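Long-range contact in carbohydrate deacetylase Agd3 (Neosartorya fumigata, PDB 6NWZ), which probably removes N-acetyl groups from the exopolysaccharide galactosaminogalactan and is required for biofilm formation by this mould: residues 489-501 and 539-551. Sequence-based numbering, arbitrary orientation.
Sequences NPRWATRIYYNCD and RHDGYMFHQANLR. With ZN (zinc ion), chain M.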
ATOM      1  N   ASN A 489       4.783  -4.561 -11.227  1.00 51.76           N
ATOM      2  CA  ASN A 489       4.165  -3.900 -10.087  1.00 39.46           C
ATOM      3  C   ASN A 489       4.229  -4.802  -8.858  1.00 37.17           C
ATOM      4  O   ASN A 489       4.056  -6.019  -8.971  1.00 39.94           O
ATOM      5  CB  ASN A 489       2.710  -3.547 -10.386  1.00 36.72           C
ATOM      6  CG  ASN A 489       2.555  -2.737 -11.658  1.00 54.63           C
ATOM      7  OD1 ASN A 489       2.822  -1.536 -11.682  1.00 55.68           O
ATOM      8  ND2 ASN A 489       2.117  -3.395 -12.727  1.00 60.14           N
ATOM      9  N   PRO A 490       4.472  -4.228  -7.684  1.00 32.90           N
ATOM     10  CA  PRO A 490       4.609  -5.046  -6.473  1.00 37.07           C
ATOM     11  C   PRO A 490       3.292  -5.683  -6.051  1.00 33.43           C
ATOM     12  O   PRO A 490       2.200  -5.217  -6.388  1.00 40.29           O
ATOM     13  CB  PRO A 490       5.100  -4.044  -5.423  1.00 36.40           C
ATOM     14  CG  PRO A 490       4.638  -2.711  -5.929  1.00 29.88           C
ATOM     15  CD  PRO A 490       4.708  -2.798  -7.423  1.00 31.16           C
ATOM     16  N   ARG A 491       3.419  -6.776  -5.295  1.00 35.61           N
ATOM     17  CA  ARG A 491       2.277  -7.496  -4.744  1.00 46.71           C
ATOM     18  C   ARG A 491       2.697  -8.202  -3.465  1.00 39.79           C
ATOM     19  O   ARG A 491       3.765  -8.817  -3.405  1.00 40.80           O
ATOM     20  CB  ARG A 491       1.704  -8.525  -5.730  1.00 38.95           C
ATOM     21  CG  ARG A 491       0.380  -9.152  -5.278  1.00 35.95           C
ATOM     22  CD  ARG A 491      -0.331  -9.911  -6.407  1.00 27.50           C
ATOM     23  NE  ARG A 491       0.282 -11.208  -6.682  1.00 40.83           N
ATOM     24  CZ  ARG A 491      -0.274 -12.163  -7.425  1.00 50.78           C
ATOM     25  NH1 ARG A 491       0.364 -13.310  -7.613  1.00 47.63           N
ATOM     26  NH2 ARG A 491      -1.469 -11.979  -7.977  1.00 35.27           N
ATOM     27  N   TRP A 492       1.837  -8.126  -2.457  1.00 31.08           N
ATOM     28  CA  TRP A 492       2.078  -8.751  -1.169  1.00 28.39           C
ATOM     29  C   TRP A 492       1.604 -10.201  -1.159  1.00 37.79           C
ATOM     30  O   TRP A 492       0.609 -10.561  -1.793  1.00 25.91           O
ATOM     31  CB  TRP A 492       1.365  -7.979  -0.057  1.00 27.32           C
ATOM     32  CG  TRP A 492       1.850  -6.569   0.123  1.00 41.30           C
ATOM     33  CD1 TRP A 492       1.132  -5.422  -0.072  1.00 34.02           C
ATOM     34  CD2 TRP A 492       3.159  -6.157   0.535  1.00 40.48           C
ATOM     35  NE1 TRP A 492       1.914  -4.323   0.197  1.00 31.71           N
ATOM     36  CE2 TRP A 492       3.161  -4.748   0.572  1.00 35.59           C
ATOM     37  CE3 TRP A 492       4.328  -6.844   0.878  1.00 34.91           C
ATOM     38  CZ2 TRP A 492       4.287  -4.013   0.936  1.00 28.55           C
ATOM     39  CZ3 TRP A 492       5.444  -6.111   1.240  1.00 29.45           C
ATOM     40  CH2 TRP A 492       5.415  -4.712   1.264  1.00 27.26           C
ATOM     41  N   ALA A 493       2.331 -11.030  -0.417  1.00 44.94           N
ATOM     42  CA  ALA A 493       1.924 -12.396  -0.128  1.00 35.17           C
ATOM     43  C   ALA A 493       1.379 -12.469   1.290  1.00 33.76           C
ATOM     44  O   ALA A 493       1.753 -11.679   2.160  1.00 47.38           O
ATOM     45  CB  ALA A 493       3.091 -13.370  -0.291  1.00 28.85           C
ATOM     46  N   THR A 494       0.482 -13.422   1.516  1.00 44.56           N
ATOM     47  CA  THR A 494      -0.162 -13.591   2.809  1.00 37.60           C
ATOM     48  C   THR A 494       0.026 -15.024   3.283  1.00 43.06           C
ATOM     49  O   THR A 494       0.437 -15.907   2.524  1.00 51.19           O
ATOM     50  CB  THR A 494      -1.657 -13.250   2.739  1.00 32.65           C
ATOM     51  OG1 THR A 494      -2.314 -14.182   1.870  1.00 48.68           O
ATOM     52  CG2 THR A 494      -1.854 -11.847   2.196  1.00 26.30           C
ATOM     53  N   ARG A 495      -0.286 -15.249   4.560  1.00 34.02           N
ATOM     54  CA  ARG A 495      -0.292 -16.588   5.135  1.00 41.54           C
ATOM     55  C   ARG A 495      -1.523 -17.394   4.740  1.00 51.55           C
ATOM     56  O   ARG A 495      -1.681 -18.530   5.205  1.00 52.89           O
ATOM     57  CB  ARG A 495      -0.181 -16.501   6.660  1.00 40.21           C
ATOM     58  CG  ARG A 495       1.171 -15.986   7.129  1.00 37.47           C
ATOM     59  CD  ARG A 495       1.123 -15.460   8.551  1.00 47.92           C
ATOM     60  NE  ARG A 495       2.387 -14.835   8.932  1.00 42.01           N
ATOM     61  CZ  ARG A 495       2.695 -13.563   8.693  1.00 42.79           C
ATOM     62  NH1 ARG A 495       1.828 -12.772   8.074  1.00 45.11           N
ATOM     63  NH2 ARG A 495       3.869 -13.081   9.075  1.00 50.00           N
ATOM     64  N   ILE A 496      -2.403 -16.829   3.912  1.00 41.45           N
ATOM     65  CA  ILE A 496      -3.449 -17.598   3.250  1.00 32.37           C
ATOM     66  C   ILE A 496      -2.809 -18.230   2.022  1.00 35.52           C
ATOM     67  O   ILE A 496      -2.717 -17.601   0.961  1.00 47.75           O
ATOM     68  CB  ILE A 496      -4.654 -16.717   2.876  1.00 26.85           C
ATOM     69  CG1 ILE A 496      -5.116 -15.899   4.085  1.00 28.36           C
ATOM     70  CG2 ILE A 496      -5.792 -17.567   2.346  1.00 25.25           C
ATOM     71  CD1 ILE A 496      -5.532 -16.737   5.275  1.00 24.59           C
ATOM     72  N   TYR A 497      -2.348 -19.470   2.162  1.00 39.91           N
ATOM     73  CA  TYR A 497      -1.439 -20.055   1.187  1.00 38.81           C
ATOM     74  C   TYR A 497      -2.181 -20.561  -0.048  1.00 45.25           C
ATOM     75  O   TYR A 497      -3.381 -20.852  -0.020  1.00 45.14           O
ATOM     76  CB  TYR A 497      -0.634 -21.183   1.829  1.00 35.69           C
ATOM     77  CG  TYR A 497       0.256 -20.713   2.959  1.00 47.64           C
ATOM     78  CD1 TYR A 497       1.368 -19.916   2.706  1.00 43.93           C
ATOM     79  CD2 TYR A 497      -0.021 -21.053   4.278  1.00 47.76           C
ATOM     80  CE1 TYR A 497       2.186 -19.477   3.733  1.00 32.11           C
ATOM     81  CE2 TYR A 497       0.794 -20.619   5.314  1.00 48.79           C
ATOM     82  CZ  TYR A 497       1.897 -19.830   5.034  1.00 53.95           C
ATOM     83  OH  TYR A 497       2.718 -19.388   6.049  1.00 59.60           O
ATOM     84  N   TYR A 498      -1.428 -20.682  -1.145  1.00 43.92           N
ATOM     85  CA  TYR A 498      -2.022 -20.931  -2.455  1.00 38.32           C
ATOM     86  C   TYR A 498      -2.683 -22.298  -2.545  1.00 39.33           C
ATOM     87  O   TYR A 498      -3.589 -22.493  -3.363  1.00 35.32           O
ATOM     88  CB  TYR A 498      -0.954 -20.814  -3.539  1.00 36.36           C
ATOM     89  CG  TYR A 498      -0.162 -22.087  -3.762  1.00 51.05           C
ATOM     90  CD1 TYR A 498       0.853 -22.463  -2.888  1.00 62.45           C
ATOM     91  CD2 TYR A 498      -0.433 -22.918  -4.844  1.00 55.99           C
ATOM     92  CE1 TYR A 498       1.580 -23.630  -3.090  1.00 59.56           C
ATOM     93  CE2 TYR A 498       0.287 -24.084  -5.053  1.00 58.32           C
ATOM     94  CZ  TYR A 498       1.291 -24.435  -4.174  1.00 59.19           C
ATOM     95  OH  TYR A 498       2.008 -25.593  -4.381  1.00 71.81           O
ATOM     96  N   ASN A 499      -2.228 -23.261  -1.750  1.00 36.77           N
ATOM     97  CA  ASN A 499      -2.687 -24.641  -1.840  1.00 38.27           C
ATOM     98  C   ASN A 499      -3.520 -25.027  -0.623  1.00 44.60           C
ATOM     99  O   ASN A 499      -3.478 -26.169  -0.157  1.00 44.42           O
ATOM    100  CB  ASN A 499      -1.504 -25.590  -2.012  1.00 43.34           C
ATOM    101  CG  ASN A 499      -0.469 -25.446  -0.908  1.00 49.27           C
ATOM    102  OD1 ASN A 499      -0.409 -24.425  -0.225  1.00 52.29           O
ATOM    103  ND2 ASN A 499       0.357 -26.474  -0.732  1.00 52.49           N
ATOM    104  N   CYS A 500      -4.294 -24.075  -0.104  1.00 32.18           N
ATOM    105  CA  CYS A 500      -5.105 -24.300   1.082  1.00 43.05           C
ATOM    106  C   CYS A 500      -6.535 -23.840   0.852  1.00 49.07           C
ATOM    107  O   CYS A 500      -6.773 -22.821   0.196  1.00 38.17           O
ATOM    108  CB  CYS A 500      -4.518 -23.585   2.290  1.00 31.35           C
ATOM    109  SG  CYS A 500      -3.258 -24.560   3.114  1.00 73.21           S
ATOM    110  N   ASP A 501      -7.481 -24.598   1.413  1.00 30.89           N
ATOM    111  CA  ASP A 501      -8.900 -24.314   1.266  1.00 30.01           C
ATOM    112  C   ASP A 501      -9.659 -24.281   2.587  1.00 47.52           C
ATOM    113  O   ASP A 501     -10.872 -24.046   2.574  1.00 57.88           O
ATOM    114  CB  ASP A 501      -9.551 -25.350   0.334  1.00 40.71           C
ATOM    115  CG  ASP A 501      -9.415 -26.770   0.854  1.00 47.57           C
ATOM    116  OD1 ASP A 501      -8.515 -27.019   1.682  1.00 54.70           O
ATOM    117  OD2 ASP A 501     -10.206 -27.640   0.436  1.00 58.39           O
ATOM    118  N   ARG A 539       1.001   2.043   0.758  1.00 28.28           N
ATOM    119  CA  ARG A 539       1.505   1.123  -0.251  1.00 32.35           C
ATOM    120  C   ARG A 539       0.336   0.621  -1.093  1.00 36.39           C
ATOM    121  O   ARG A 539      -0.561  -0.058  -0.580  1.00 35.03           O
ATOM    122  CB  ARG A 539       2.246  -0.035   0.414  1.00 34.82           C
ATOM    123  CG  ARG A 539       3.421   0.406   1.282  1.00 31.86           C
ATOM    124  CD  ARG A 539       4.608   0.844   0.438  1.00 29.16           C
ATOM    125  NE  ARG A 539       5.245  -0.302  -0.202  1.00 52.72           N
ATOM    126  CZ  ARG A 539       6.338  -0.904   0.256  1.00 52.63           C
ATOM    127  NH1 ARG A 539       6.937  -0.457   1.356  1.00 30.61           N
ATOM    128  NH2 ARG A 539       6.836  -1.950  -0.391  1.00 45.08           N
ATOM    129  N   HIS A 540       0.341   0.964  -2.381  1.00 31.50           N
ATOM    130  CA  HIS A 540      -0.733   0.601  -3.298  1.00 27.24           C
ATOM    131  C   HIS A 540      -0.584  -0.802  -3.878  1.00 32.50           C
ATOM    132  O   HIS A 540      -1.323  -1.146  -4.809  1.00 35.71           O
ATOM    133  CB  HIS A 540      -0.814   1.618  -4.440  1.00 38.05           C
ATOM    134  CG  HIS A 540      -1.246   2.982  -4.003  1.00 41.39           C
ATOM    135  ND1 HIS A 540      -1.333   4.050  -4.870  1.00 46.59           N
ATOM    136  CD2 HIS A 540      -1.624   3.452  -2.790  1.00 42.63           C
ATOM    137  CE1 HIS A 540      -1.742   5.118  -4.209  1.00 48.08           C
ATOM    138  NE2 HIS A 540      -1.927   4.782  -2.946  1.00 34.79           N
ATOM    139  N   ASP A 541       0.346  -1.607  -3.364  1.00 40.52           N
ATOM    140  CA  ASP A 541       0.528  -2.961  -3.869  1.00 36.49           C
ATOM    141  C   ASP A 541      -0.716  -3.798  -3.603  1.00 36.02           C
ATOM    142  O   ASP A 541      -1.392  -3.640  -2.582  1.00 42.98           O
ATOM    143  CB  ASP A 541       1.738  -3.635  -3.212  1.00 43.76           C
ATOM    144  CG  ASP A 541       2.869  -2.669  -2.924  1.00 46.95           C
ATOM    145  OD1 ASP A 541       2.663  -1.445  -3.065  1.00 48.70           O
ATOM    146  OD2 ASP A 541       3.967  -3.139  -2.551  1.00 41.09           O
ATOM    147  N   GLY A 542      -1.017  -4.699  -4.534  1.00 38.28           N
ATOM    148  CA  GLY A 542      -2.105  -5.633  -4.356  1.00 28.31           C
ATOM    149  C   GLY A 542      -1.700  -6.808  -3.488  1.00 28.48           C
ATOM    150  O   GLY A 542      -0.591  -6.881  -2.957  1.00 30.37           O
ATOM    151  N   TYR A 543      -2.628  -7.755  -3.353  1.00 26.53           N
ATOM    152  CA  TYR A 543      -2.440  -8.908  -2.484  1.00 25.42           C
ATOM    153  C   TYR A 543      -2.739 -10.193  -3.247  1.00 36.16           C
ATOM    154  O   TYR A 543      -3.654 -10.244  -4.075  1.00 33.72           O
ATOM    155  CB  TYR A 543      -3.318  -8.792  -1.221  1.00 23.63           C
ATOM    156  CG  TYR A 543      -2.883  -7.656  -0.315  1.00 25.44           C
ATOM    157  CD1 TYR A 543      -3.269  -6.347  -0.577  1.00 27.12           C
ATOM    158  CD2 TYR A 543      -2.064  -7.888   0.788  1.00 25.72           C
ATOM    159  CE1 TYR A 543      -2.862  -5.300   0.235  1.00 31.59           C
ATOM    160  CE2 TYR A 543      -1.652  -6.843   1.608  1.00 21.88           C
ATOM    161  CZ  TYR A 543      -2.055  -5.551   1.325  1.00 27.41           C
ATOM    162  OH  TYR A 543      -1.656  -4.503   2.127  1.00 33.89           O
ATOM    163  N   MET A 544      -1.958 -11.228  -2.955  1.00 32.21           N
ATOM    164  CA  MET A 544      -1.973 -12.479  -3.701  1.00 25.86           C
ATOM    165  C   MET A 544      -2.841 -13.515  -2.993  1.00 34.92           C
ATOM    166  O   MET A 544      -2.596 -13.842  -1.825  1.00 37.39           O
ATOM    167  CB  MET A 544      -0.551 -13.007  -3.863  1.00 27.17           C
ATOM    168  CG  MET A 544      -0.471 -14.389  -4.472  1.00 44.57           C
ATOM    169  SD  MET A 544       0.993 -15.267  -3.900  1.00 44.37           S
ATOM    170  CE  MET A 544       0.581 -15.495  -2.172  1.00 62.46           C
ATOM    171  N   PHE A 545      -3.836 -14.041  -3.709  1.00 28.44           N
ATOM    172  CA  PHE A 545      -4.641 -15.164  -3.242  1.00 34.12           C
ATOM    173  C   PHE A 545      -4.849 -16.133  -4.401  1.00 43.65           C
ATOM    174  O   PHE A 545      -4.453 -15.867  -5.540  1.00 39.84           O
ATOM    175  CB  PHE A 545      -5.987 -14.702  -2.664  1.00 27.38           C
ATOM    176  CG  PHE A 545      -5.855 -13.767  -1.490  1.00 29.65           C
ATOM    177  CD1 PHE A 545      -5.573 -14.257  -0.223  1.00 27.95           C
ATOM    178  CD2 PHE A 545      -6.007 -12.399  -1.654  1.00 24.90           C
ATOM    179  CE1 PHE A 545      -5.448 -13.397   0.860  1.00 32.76           C
ATOM    180  CE2 PHE A 545      -5.883 -11.535  -0.576  1.00 28.87           C
ATOM    181  CZ  PHE A 545      -5.602 -12.035   0.684  1.00 29.46           C
ATOM    182  N   HIS A 546      -5.473 -17.273  -4.102  1.00 41.24           N
ATOM    183  CA  HIS A 546      -5.652 -18.329  -5.090  1.00 38.13           C
ATOM    184  C   HIS A 546      -7.052 -18.920  -4.977  1.00 37.96           C
ATOM    185  O   HIS A 546      -7.743 -18.744  -3.971  1.00 44.86           O
ATOM    186  CB  HIS A 546      -4.581 -19.414  -4.934  1.00 38.14           C
ATOM    187  CG  HIS A 546      -3.203 -18.933  -5.268  1.00 50.46           C
ATOM    188  ND1 HIS A 546      -2.505 -18.060  -4.461  1.00 49.46           N
ATOM    189  CD2 HIS A 546      -2.408 -19.177  -6.337  1.00 46.35           C
ATOM    190  CE1 HIS A 546      -1.333 -17.796  -5.011  1.00 47.85           C
ATOM    191  NE2 HIS A 546      -1.249 -18.462  -6.150  1.00 52.23           N
ATOM    192  N   GLN A 547      -7.457 -19.636  -6.034  1.00 38.42           N
ATOM    193  CA  GLN A 547      -8.853 -20.044  -6.171  1.00 36.94           C
ATOM    194  C   GLN A 547      -9.292 -20.961  -5.038  1.00 45.85           C
ATOM    195  O   GLN A 547     -10.448 -20.894  -4.600  1.00 39.80           O
ATOM    196  CB  GLN A 547      -9.072 -20.724  -7.528  1.00 37.27           C
ATOM    197  CG  GLN A 547      -8.274 -22.008  -7.740  1.00 43.76           C
ATOM    198  CD  GLN A 547      -9.015 -23.259  -7.287  1.00 47.87           C
ATOM    199  OE1 GLN A 547     -10.244 -23.277  -7.211  1.00 43.10           O
ATOM    200  NE2 GLN A 547      -8.264 -24.312  -6.985  1.00 49.65           N
ATOM    201  N   ALA A 548      -8.392 -21.812  -4.543  1.00 46.32           N
ATOM    202  CA  ALA A 548      -8.750 -22.706  -3.450  1.00 38.13           C
ATOM    203  C   ALA A 548      -9.123 -21.948  -2.183  1.00 38.55           C
ATOM    204  O   ALA A 548      -9.826 -22.503  -1.332  1.00 42.50           O
ATOM    205  CB  ALA A 548      -7.597 -23.673  -3.166  1.00 30.70           C
ATOM    206  N   ASN A 549      -8.683 -20.694  -2.041  1.00 38.54           N
ATOM    207  CA  ASN A 549      -8.967 -19.919  -0.837  1.00 31.74           C
ATOM    208  C   ASN A 549     -10.414 -19.447  -0.756  1.00 33.93           C
ATOM    209  O   ASN A 549     -10.826 -18.962   0.305  1.00 38.58           O
ATOM    210  CB  ASN A 549      -8.044 -18.698  -0.749  1.00 32.80           C
ATOM    211  CG  ASN A 549      -6.572 -19.059  -0.853  1.00 28.65           C
ATOM    212  OD1 ASN A 549      -5.757 -18.255  -1.308  1.00 28.55           O
ATOM    213  ND2 ASN A 549      -6.225 -20.269  -0.433  1.00 37.59           N
ATOM    214  N   LEU A 550     -11.186 -19.558  -1.835  1.00 32.82           N
ATOM    215  CA  LEU A 550     -12.559 -19.074  -1.849  1.00 39.62           C
ATOM    216  C   LEU A 550     -13.564 -20.128  -1.404  1.00 43.59           C
ATOM    217  O   LEU A 550     -14.771 -19.866  -1.441  1.00 55.15           O
ATOM    218  CB  LEU A 550     -12.930 -18.571  -3.251  1.00 37.63           C
ATOM    219  CG  LEU A 550     -12.032 -17.525  -3.921  1.00 35.62           C
ATOM    220  CD1 LEU A 550     -12.717 -16.953  -5.149  1.00 27.03           C
ATOM    221  CD2 LEU A 550     -11.655 -16.416  -2.966  1.00 24.75           C
ATOM    222  N   ARG A 551     -13.100 -21.304  -0.983  1.00 33.89           N
ATOM    223  CA  ARG A 551     -14.009 -22.373  -0.592  1.00 38.42           C
ATOM    224  C   ARG A 551     -14.841 -21.942   0.607  1.00 39.51           C
ATOM    225  O   ARG A 551     -14.301 -21.658   1.680  1.00 41.82           O
ATOM    226  CB  ARG A 551     -13.230 -23.645  -0.261  1.00 35.52           C
ATOM    227  CG  ARG A 551     -14.128 -24.860  -0.107  1.00 37.10           C
ATOM    228  CD  ARG A 551     -13.478 -25.941   0.730  1.00 41.24           C
ATOM    229  NE  ARG A 551     -14.250 -27.179   0.694  1.00 38.21           N
ATOM    230  CZ  ARG A 551     -13.796 -28.330   0.212  1.00 41.47           C
ATOM    231  NH1 ARG A 551     -12.560 -28.415  -0.262  1.00 51.31           N
ATOM    232  NH2 ARG A 551     -14.572 -29.403   0.217  1.00 38.79           N
TER
HETATM  233 ZN    ZN M 914      -0.053 -17.357  -7.831  1.00 74.26          ZN
HETATM  234  O   HOH W   1      -0.717  -2.717   0.136  1.00 30.36           O
HETATM  235  O   HOH W   2      -2.990 -17.825  -1.820  1.00 38.37           O
HETATM  236  O   HOH W   3      -5.617 -22.463  -5.361  1.00 23.97           O
HETATM  237  O   HOH W   4     -12.140 -21.679   2.973  1.00 43.39           O
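Two parallel strands of the deacetylase domain's mixed sheet, 487-492 and 542-546, pair beside a zinc site; 542-546 lies between 252-257 and 487-492 and ends in the zinc ligand H546, illustrating how a metal ligand can sit at the C-terminal end of an inner strand. R491 and W492 lie level with G542 and Y543. W492 N donates to G542 O (2.8 Å, 173° at the hydrogen), and M544 N donates to W492 O at 2.9 Å. On one side of the sheet, W492 CD1 rests over the face of the Y543 ring, 3.5 Å from CZ, the two planes 38° apart. A water in the plane of the indole joins W492 NE1, weakly, to Y543 OH and the carbonyls of R539 and D541. On the other side, R491 bends at chi3 (76°), laying one face of its guanidinium on M544 CB and CG, while its NH2 forms a salt bridge with D255 OD1 and a hydrogen bond with Q253 OE1. H546 NE2 binds zinc at 2.3 Å together with D255 OD2; the Y498 ring turns its edge toward the imidazole face, and a water bound to ND1 also meets I496 O and N549 OD1. Further along, N549 ND2 donates to Y497 O (2.9 Å), gripping the 497-500 turn, and D501 OD2 forms a salt bridge with R551 NH1. H546 is thus held on both ring nitrogens, by metal and by water, which would limit its rotation, while R491 probably steadies D255.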